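Local coordinates for protein 3-methyladenine dna-glycosylase (Archaeoglobus fulgidus, PDB 2JHN) that belongs to the helix-hairpin-helix superfamily of base excision DNA repair glycosylases and carries a TATA-box-binding-protein-like domain at its N terminus, at residues E23-D28 and K157-P162; G33-A38 and V48-E53. The protein carries 1 engineered substitution. All blocks are in the same frame, centred on the assembly; numbering follows the deposited sequence. Where two conformers were deposited one is given.

From the N terminus, the chain passes helix 12-17 and enters the sodium-binding loop that holds 23-28, then runs through strand 29-31 into the hairpin of strands 34-41 and 44-54. Interaction 2 closes this hairpin, a short loop within the antiparallel sheet of the TBP-like domain. Interaction 1 closes a far longer loop of 128 intervening residues, helix and strand, when 157-162 comes back to 23-28; interaction 2 lies wholly within that span. Their centres are about 12 Å apart, and Trp35 NE1 meets Asp28 OD1 at 2.8 Å in a probable hydrogen bond. Interaction 1 joins the N-terminal domain to the helix-hairpin-helix part, while interaction 2 holds two strands of the N-terminal sheet together.

Interaction 1. Residues E23-D28 and K157-P162; sequences ELPTPD and KFYGFP. With NA (sodium ion), chain F.
Pro25 lies over one face of the Tyr159 ring, its CG 3.8 Å from the ring centroid and 17° off the normal, a CH-pi contact in which the proline ring and the phenol sit side by side and point the same way. CB of Pro25 presses on the near side of the same face, 3.5 Å from Tyr159 CD2. Tyr159 CG, anti to its own carbonyl carbon (chi1 -52°), swings the ring alongside Pro25, and the turn about CB-CG sets a face toward it.

Pro27, which follows a cis peptide bond, leans on the backbone where the strand ends: its CB is 3.4 Å from Tyr159 O, its CG faces Phe161 N, and its CD comes to the edge of the Phe161 ring. No direct hydrogen bond joins the segments; instead a water donates to Pro27 O and accepts from Tyr159 N at 3.0 Å, lying in the plane of the tyrosine ring at its edge.

Thr26 turns away from this packing. Set between the backbone N and carbonyl carbon (chi1 53°), Thr26 OG1 binds the sodium ion at 2.8 Å, alongside Leu24 O, Asp28 O at 2.3 Å, a second water and Leu21 O. Pro25 and Pro27 point the other way, toward 157-162.

Helix 133-147 packs on Pro27 and Tyr159 through Val144, and helix 118-127 covers Phe161 and gives Lys124 NZ to Thr26 O. Strand 156-159 pairs with strand 150-153 and also bonds to Ala38 of strand 34-41, so the contact sits where the TBP-like sheet meets the helical part.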
ATOM      1  N   GLU A  23       4.958   4.950 -13.917  1.00 24.11           N
ATOM      2  CA  GLU A  23       6.152   5.594 -14.479  1.00 24.37           C
ATOM      3  C   GLU A  23       6.821   6.588 -13.513  1.00 24.32           C
ATOM      4  O   GLU A  23       8.048   6.750 -13.488  1.00 24.54           O
ATOM      5  CB  GLU A  23       5.814   6.261 -15.828  1.00 24.64           C
ATOM      6  CG  GLU A  23       4.673   7.317 -15.806  0.50 25.17           C
ATOM      7  CD  GLU A  23       3.269   6.751 -15.509  0.50 24.94           C
ATOM      8  OE1 GLU A  23       2.976   5.593 -15.875  0.50 25.80           O
ATOM      9  OE2 GLU A  23       2.451   7.477 -14.915  0.50 23.74           O
ATOM     10  N   LEU A  24       5.998   7.253 -12.725  1.00 23.67           N
ATOM     11  CA  LEU A  24       6.449   8.280 -11.823  1.00 22.93           C
ATOM     12  C   LEU A  24       6.988   7.662 -10.529  1.00 22.43           C
ATOM     13  O   LEU A  24       6.366   6.749  -9.999  1.00 21.40           O
ATOM     14  CB  LEU A  24       5.259   9.169 -11.531  1.00 23.41           C
ATOM     15  CG  LEU A  24       5.495  10.569 -10.980  1.00 25.94           C
ATOM     16  CD1 LEU A  24       6.166  11.454 -12.035  1.00 28.24           C
ATOM     17  CD2 LEU A  24       4.139  11.112 -10.586  1.00 26.77           C
ATOM     18  N   PRO A  25       8.163   8.117 -10.038  1.00 21.55           N
ATOM     19  CA  PRO A  25       8.710   7.564  -8.781  1.00 20.60           C
ATOM     20  C   PRO A  25       7.909   7.980  -7.559  1.00 19.73           C
ATOM     21  O   PRO A  25       8.030   9.115  -7.082  1.00 19.50           O
ATOM     22  CB  PRO A  25      10.144   8.126  -8.732  1.00 21.38           C
ATOM     23  CG  PRO A  25      10.416   8.608 -10.191  1.00 21.37           C
ATOM     24  CD  PRO A  25       9.090   9.103 -10.637  1.00 22.60           C
ATOM     25  N   THR A  26       7.071   7.065  -7.063  1.00 18.50           N
ATOM     26  CA  THR A  26       6.124   7.417  -6.015  1.00 17.89           C
ATOM     27  C   THR A  26       6.311   6.776  -4.593  1.00 16.55           C
ATOM     28  O   THR A  26       5.401   6.880  -3.794  1.00 17.22           O
ATOM     29  CB  THR A  26       4.666   7.110  -6.486  1.00 18.94           C
ATOM     30  OG1 THR A  26       4.599   5.751  -6.935  1.00 20.80           O
ATOM     31  CG2 THR A  26       4.189   8.046  -7.631  1.00 18.26           C
ATOM     32  N   PRO A  27       7.483   6.191  -4.249  1.00 15.92           N
ATOM     33  CA  PRO A  27       8.785   6.115  -4.924  1.00 14.74           C
ATOM     34  C   PRO A  27       8.902   4.989  -5.954  1.00 14.62           C
ATOM     35  O   PRO A  27       9.896   4.959  -6.702  1.00 14.87           O
ATOM     36  CB  PRO A  27       9.755   5.858  -3.773  1.00 14.48           C
ATOM     37  CG  PRO A  27       8.925   5.012  -2.825  1.00 15.75           C
ATOM     38  CD  PRO A  27       7.537   5.544  -2.918  1.00 15.22           C
ATOM     39  N   ASP A  28       7.921   4.074  -5.988  1.00 13.33           N
ATOM     40  CA  ASP A  28       8.031   2.900  -6.857  1.00 14.26           C
ATOM     41  C   ASP A  28       7.992   3.341  -8.317  1.00 13.17           C
ATOM     42  O   ASP A  28       7.189   4.216  -8.684  1.00 13.62           O
ATOM     43  CB  ASP A  28       6.866   1.924  -6.648  1.00 13.86           C
ATOM     44  CG  ASP A  28       6.629   1.602  -5.187  1.00 16.33           C
ATOM     45  OD1 ASP A  28       6.813   0.424  -4.842  1.00 17.74           O
ATOM     46  OD2 ASP A  28       6.262   2.539  -4.417  1.00 20.75           O
ATOM     47  N   LYS A 157      18.096   4.537 -12.092  1.00 28.92           N
ATOM     48  CA  LYS A 157      17.878   5.302 -10.879  1.00 27.45           C
ATOM     49  C   LYS A 157      16.801   4.621 -10.009  1.00 26.10           C
ATOM     50  O   LYS A 157      15.743   4.252 -10.518  1.00 25.91           O
ATOM     51  CB  LYS A 157      17.482   6.732 -11.227  1.00 28.69           C
ATOM     52  CG  LYS A 157      18.600   7.535 -11.926  1.00 29.78           C
ATOM     53  CD  LYS A 157      18.062   8.867 -12.405  1.00 32.48           C
ATOM     54  CE  LYS A 157      19.012   9.546 -13.389  1.00 35.41           C
ATOM     55  NZ  LYS A 157      18.719  11.005 -13.403  1.00 36.68           N
ATOM     56  N   PHE A 158      17.098   4.447  -8.722  1.00 23.49           N
ATOM     57  CA  PHE A 158      16.154   3.861  -7.745  1.00 22.08           C
ATOM     58  C   PHE A 158      15.783   4.917  -6.696  1.00 21.83           C
ATOM     59  O   PHE A 158      16.669   5.514  -6.067  1.00 21.59           O
ATOM     60  CB  PHE A 158      16.777   2.657  -7.031  1.00 21.30           C
ATOM     61  CG  PHE A 158      17.118   1.509  -7.946  1.00 22.42           C
ATOM     62  CD1 PHE A 158      16.383   0.320  -7.892  1.00 19.99           C
ATOM     63  CD2 PHE A 158      18.192   1.603  -8.855  1.00 21.94           C
ATOM     64  CE1 PHE A 158      16.699  -0.767  -8.745  1.00 22.10           C
ATOM     65  CE2 PHE A 158      18.503   0.535  -9.706  1.00 21.78           C
ATOM     66  CZ  PHE A 158      17.756  -0.659  -9.647  1.00 21.87           C
ATOM     67  N   TYR A 159      14.484   5.113  -6.474  1.00 20.52           N
ATOM     68  CA  TYR A 159      14.010   6.175  -5.583  1.00 19.88           C
ATOM     69  C   TYR A 159      13.420   5.567  -4.306  1.00 18.82           C
ATOM     70  O   TYR A 159      12.783   4.508  -4.359  1.00 16.85           O
ATOM     71  CB  TYR A 159      12.978   7.048  -6.316  1.00 21.39           C
ATOM     72  CG  TYR A 159      13.469   7.565  -7.673  1.00 23.11           C
ATOM     73  CD1 TYR A 159      14.061   8.829  -7.800  1.00 25.27           C
ATOM     74  CD2 TYR A 159      13.350   6.776  -8.815  1.00 23.34           C
ATOM     75  CE1 TYR A 159      14.528   9.293  -9.071  1.00 24.13           C
ATOM     76  CE2 TYR A 159      13.799   7.219 -10.064  1.00 26.04           C
ATOM     77  CZ  TYR A 159      14.377   8.475 -10.187  1.00 25.50           C
ATOM     78  OH  TYR A 159      14.806   8.863 -11.461  1.00 27.42           O
ATOM     79  N   GLY A 160      13.656   6.228  -3.167  1.00 17.94           N
ATOM     80  CA  GLY A 160      13.084   5.804  -1.871  1.00 16.93           C
ATOM     81  C   GLY A 160      12.174   6.863  -1.255  1.00 15.95           C
ATOM     82  O   GLY A 160      12.287   8.052  -1.564  1.00 16.48           O
ATOM     83  N   PHE A 161      11.249   6.450  -0.378  1.00 15.54           N
ATOM     84  CA  PHE A 161      10.456   7.417   0.351  1.00 14.96           C
ATOM     85  C   PHE A 161      11.353   8.125   1.397  1.00 14.45           C
ATOM     86  O   PHE A 161      12.188   7.483   2.006  1.00 15.99           O
ATOM     87  CB  PHE A 161       9.245   6.767   1.056  1.00 14.92           C
ATOM     88  CG  PHE A 161       8.204   7.771   1.472  1.00 13.23           C
ATOM     89  CD1 PHE A 161       7.296   8.276   0.538  1.00 11.70           C
ATOM     90  CD2 PHE A 161       8.171   8.268   2.789  1.00 13.53           C
ATOM     91  CE1 PHE A 161       6.366   9.230   0.910  1.00 12.51           C
ATOM     92  CE2 PHE A 161       7.238   9.238   3.162  1.00 13.32           C
ATOM     93  CZ  PHE A 161       6.335   9.711   2.233  1.00 15.00           C
ATOM     94  N   PRO A 162      11.187   9.442   1.584  1.00 15.48           N
ATOM     95  CA  PRO A 162      11.984  10.199   2.591  1.00 16.01           C
ATOM     96  C   PRO A 162      12.010   9.536   3.974  1.00 17.11           C
ATOM     97  O   PRO A 162      10.963   9.063   4.445  1.00 16.34           O
ATOM     98  CB  PRO A 162      11.268  11.545   2.647  1.00 15.41           C
ATOM     99  CG  PRO A 162      10.714  11.711   1.249  1.00 16.24           C
ATOM    100  CD  PRO A 162      10.261  10.317   0.853  1.00 14.60           C
TER
HETATM  101 NA    NA F1299       5.193   4.905  -9.552  1.00 22.33          NA
HETATM  102  O   HOH W   1      12.176   3.662  -7.841  1.00 15.77           O
HETATM  103  O   HOH W   2       3.808   3.467  -8.894  1.00 27.53           O

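Interaction 2. Residues G33-A38 and V48-E53; sequences GVWRRA and VMAYPE
Trp35 turns the benzo edge of its indole over the neighbouring strand, CE3 lying 4.1 Å from Ala50 CB and CZ3 as close to Val48 CG1, with Ala50 N in the ring plane at its edge. CG of Trp35 is anti to its backbone N (chi1 170°), which carries the ring along the sheet face shared by Arg37, Val48 and Ala50.

The backbones run antiparallel. Trp35 and Ala50 form a hydrogen-bonded pair, with Ala50 N giving to Trp35 O at 2.9 Å and Trp35 N to Ala50 O; Arg37 and Val48 repeat the pattern, Arg37 N reaching Val48 O at 3.1 Å. Between them, Arg36 and Met49 are a non-hydrogen-bonded pair on the other face, their CB atoms 3.8 Å apart. Here CA-H...O contacts supplement the bonds, Met49 CA lying 3.1 Å from Trp35 O.

Arg36 then leaves its neighbour: an extended chain from CG to NE carries the guanidinium to Lys157 O and to Glu31. Nearer the hairpin's open end, Val34 and Tyr51 stand side by side, Val34 CG2 3.9 Å from Tyr51 CB, and the phenol, at chi1 55°, takes its hydroxyl to Glu61.

Strand 44-54 is the central strand of the five-stranded antiparallel sheet of the TBP-like domain, and 34-41 lies between it and the outermost strand 29-31. Strand 57-62 continues the sheet beyond 48-52; helix 12-17 packs on Trp35, and strand 156-159 lies against Arg36 and Met49.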
ATOM      1  N   GLY A  33       7.182  -3.855 -16.972  1.00 23.41           N
ATOM      2  CA  GLY A  33       6.902  -4.974 -16.079  1.00 21.57           C
ATOM      3  C   GLY A  33       7.989  -5.275 -15.058  1.00 19.96           C
ATOM      4  O   GLY A  33       7.976  -6.335 -14.453  1.00 20.08           O
ATOM      5  N   VAL A  34       8.946  -4.358 -14.898  1.00 18.01           N
ATOM      6  CA  VAL A  34       9.971  -4.501 -13.883  1.00 17.04           C
ATOM      7  C   VAL A  34       9.735  -3.429 -12.826  1.00 16.10           C
ATOM      8  O   VAL A  34       9.730  -2.247 -13.141  1.00 16.51           O
ATOM      9  CB  VAL A  34      11.413  -4.363 -14.463  1.00 17.50           C
ATOM     10  CG1 VAL A  34      12.405  -4.482 -13.370  1.00 17.67           C
ATOM     11  CG2 VAL A  34      11.662  -5.440 -15.547  1.00 18.94           C
ATOM     12  N   TRP A  35       9.522  -3.870 -11.588  1.00 15.60           N
ATOM     13  CA  TRP A  35       9.303  -2.995 -10.438  1.00 14.74           C
ATOM     14  C   TRP A  35      10.636  -2.644  -9.779  1.00 14.32           C
ATOM     15  O   TRP A  35      11.509  -3.518  -9.635  1.00 14.42           O
ATOM     16  CB  TRP A  35       8.414  -3.731  -9.424  1.00 13.49           C
ATOM     17  CG  TRP A  35       8.270  -3.065  -8.069  1.00 14.54           C
ATOM     18  CD1 TRP A  35       7.312  -2.175  -7.688  1.00 13.81           C
ATOM     19  CD2 TRP A  35       9.109  -3.267  -6.924  1.00 12.97           C
ATOM     20  NE1 TRP A  35       7.512  -1.792  -6.385  1.00  9.68           N
ATOM     21  CE2 TRP A  35       8.604  -2.445  -5.887  1.00 10.32           C
ATOM     22  CE3 TRP A  35      10.262  -4.033  -6.686  1.00 13.42           C
ATOM     23  CZ2 TRP A  35       9.177  -2.393  -4.620  1.00 12.41           C
ATOM     24  CZ3 TRP A  35      10.854  -3.973  -5.403  1.00 13.68           C
ATOM     25  CH2 TRP A  35      10.302  -3.162  -4.386  1.00 12.25           C
ATOM     26  N   ARG A  36      10.792  -1.393  -9.339  1.00 14.21           N
ATOM     27  CA  ARG A  36      11.970  -1.045  -8.558  1.00 14.45           C
ATOM     28  C   ARG A  36      11.785   0.119  -7.606  1.00 14.16           C
ATOM     29  O   ARG A  36      10.934   0.995  -7.821  1.00 14.30           O
ATOM     30  CB  ARG A  36      13.199  -0.758  -9.461  1.00 14.45           C
ATOM     31  CG  ARG A  36      13.150   0.549 -10.189  1.00 15.29           C
ATOM     32  CD  ARG A  36      14.298   0.609 -11.249  1.00 16.09           C
ATOM     33  NE  ARG A  36      14.470   1.987 -11.678  1.00 20.32           N
ATOM     34  CZ  ARG A  36      13.872   2.536 -12.730  1.00 22.38           C
ATOM     35  NH1 ARG A  36      13.078   1.824 -13.521  1.00 23.08           N
ATOM     36  NH2 ARG A  36      14.086   3.815 -13.003  1.00 25.31           N
ATOM     37  N   ARG A  37      12.600   0.105  -6.557  0.50 14.65           N
ATOM     38  CA  ARG A  37      12.728   1.231  -5.625  0.50 15.27           C
ATOM     39  C   ARG A  37      13.987   1.097  -4.802  0.50 15.54           C
ATOM     40  O   ARG A  37      14.632   0.046  -4.797  0.50 15.19           O
ATOM     41  CB  ARG A  37      11.499   1.373  -4.708  0.50 15.59           C
ATOM     42  CG  ARG A  37      11.314   0.310  -3.672  0.50 16.56           C
ATOM     43  CD  ARG A  37      10.001   0.602  -2.895  0.50 15.36           C
ATOM     44  NE  ARG A  37      10.199   1.495  -1.746  0.50 15.65           N
ATOM     45  CZ  ARG A  37       9.209   2.098  -1.077  0.50 16.14           C
ATOM     46  NH1 ARG A  37       7.932   1.943  -1.441  0.50 16.17           N
ATOM     47  NH2 ARG A  37       9.496   2.874  -0.047  0.50 14.88           N
ATOM     48  N   ALA A  38      14.334   2.181  -4.112  1.00 16.57           N
ATOM     49  CA  ALA A  38      15.422   2.156  -3.155  1.00 18.10           C
ATOM     50  C   ALA A  38      14.757   1.852  -1.816  1.00 19.91           C
ATOM     51  O   ALA A  38      13.664   2.377  -1.509  1.00 19.82           O
ATOM     52  CB  ALA A  38      16.129   3.501  -3.110  1.00 18.11           C
ATOM     53  N   VAL A  48      16.756  -2.157  -5.195  1.00 19.14           N
ATOM     54  CA  VAL A  48      16.095  -3.460  -5.343  1.00 18.33           C
ATOM     55  C   VAL A  48      15.193  -3.385  -6.570  1.00 17.56           C
ATOM     56  O   VAL A  48      14.516  -2.381  -6.777  1.00 16.14           O
ATOM     57  CB  VAL A  48      15.257  -3.869  -4.103  1.00 19.29           C
ATOM     58  CG1 VAL A  48      14.596  -5.244  -4.323  1.00 19.42           C
ATOM     59  CG2 VAL A  48      16.134  -3.948  -2.847  1.00 20.47           C
ATOM     60  N   MET A  49      15.202  -4.441  -7.395  1.00 17.98           N
ATOM     61  CA  MET A  49      14.237  -4.561  -8.480  1.00 20.10           C
ATOM     62  C   MET A  49      13.734  -5.999  -8.529  1.00 17.45           C
ATOM     63  O   MET A  49      14.403  -6.921  -8.056  1.00 17.22           O
ATOM     64  CB  MET A  49      14.843  -4.139  -9.828  1.00 20.05           C
ATOM     65  CG  MET A  49      15.776  -5.153 -10.410  1.00 23.98           C
ATOM     66  SD  MET A  49      16.724  -4.488 -11.781  1.00 29.21           S
ATOM     67  CE  MET A  49      15.517  -4.466 -13.059  1.00 29.20           C
ATOM     68  N   ALA A  50      12.551  -6.184  -9.085  1.00 16.72           N
ATOM     69  CA  ALA A  50      11.949  -7.513  -9.137  1.00 15.76           C
ATOM     70  C   ALA A  50      11.055  -7.638 -10.358  1.00 15.11           C
ATOM     71  O   ALA A  50      10.452  -6.670 -10.799  1.00 14.10           O
ATOM     72  CB  ALA A  50      11.169  -7.822  -7.855  1.00 16.17           C
ATOM     73  N   TYR A  51      10.979  -8.860 -10.887  1.00 15.98           N
ATOM     74  CA  TYR A  51      10.237  -9.148 -12.105  1.00 16.46           C
ATOM     75  C   TYR A  51      10.143 -10.673 -12.199  1.00 16.17           C
ATOM     76  O   TYR A  51      11.003 -11.381 -11.665  1.00 15.34           O
ATOM     77  CB  TYR A  51      10.947  -8.558 -13.342  1.00 17.50           C
ATOM     78  CG  TYR A  51      12.386  -9.025 -13.477  1.00 19.11           C
ATOM     79  CD1 TYR A  51      12.690 -10.201 -14.173  1.00 19.88           C
ATOM     80  CD2 TYR A  51      13.441  -8.296 -12.920  1.00 20.26           C
ATOM     81  CE1 TYR A  51      14.019 -10.654 -14.287  1.00 19.80           C
ATOM     82  CE2 TYR A  51      14.776  -8.732 -13.036  1.00 20.71           C
ATOM     83  CZ  TYR A  51      15.048  -9.920 -13.738  1.00 19.72           C
ATOM     84  OH  TYR A  51      16.339 -10.392 -13.870  1.00 20.53           O
ATOM     85  N   PRO A  52       9.076 -11.177 -12.836  1.00 16.34           N
ATOM     86  CA  PRO A  52       8.855 -12.606 -12.962  1.00 17.12           C
ATOM     87  C   PRO A  52       9.773 -13.266 -14.006  1.00 18.21           C
ATOM     88  O   PRO A  52      10.026 -12.687 -15.065  1.00 18.06           O
ATOM     89  CB  PRO A  52       7.414 -12.699 -13.429  1.00 16.53           C
ATOM     90  CG  PRO A  52       7.125 -11.436 -14.105  1.00 17.23           C
ATOM     91  CD  PRO A  52       7.995 -10.386 -13.446  1.00 16.43           C
ATOM     92  N   GLU A  53      10.266 -14.459 -13.709  1.00 19.49           N
ATOM     93  CA  GLU A  53      10.815 -15.253 -14.809  1.00 21.83           C
ATOM     94  C   GLU A  53       9.831 -16.354 -15.244  1.00 22.43           C
ATOM     95  O   GLU A  53       9.914 -16.872 -16.371  1.00 21.99           O
ATOM     96  CB  GLU A  53      12.239 -15.734 -14.524  1.00 22.37           C
ATOM     97  CG  GLU A  53      12.346 -17.067 -13.897  1.00 23.51           C
ATOM     98  CD  GLU A  53      13.780 -17.476 -13.598  1.00 22.10           C
ATOM     99  OE1 GLU A  53      14.764 -16.917 -14.154  1.00 24.28           O
ATOM    100  OE2 GLU A  53      13.924 -18.339 -12.737  1.00 21.82           O
TER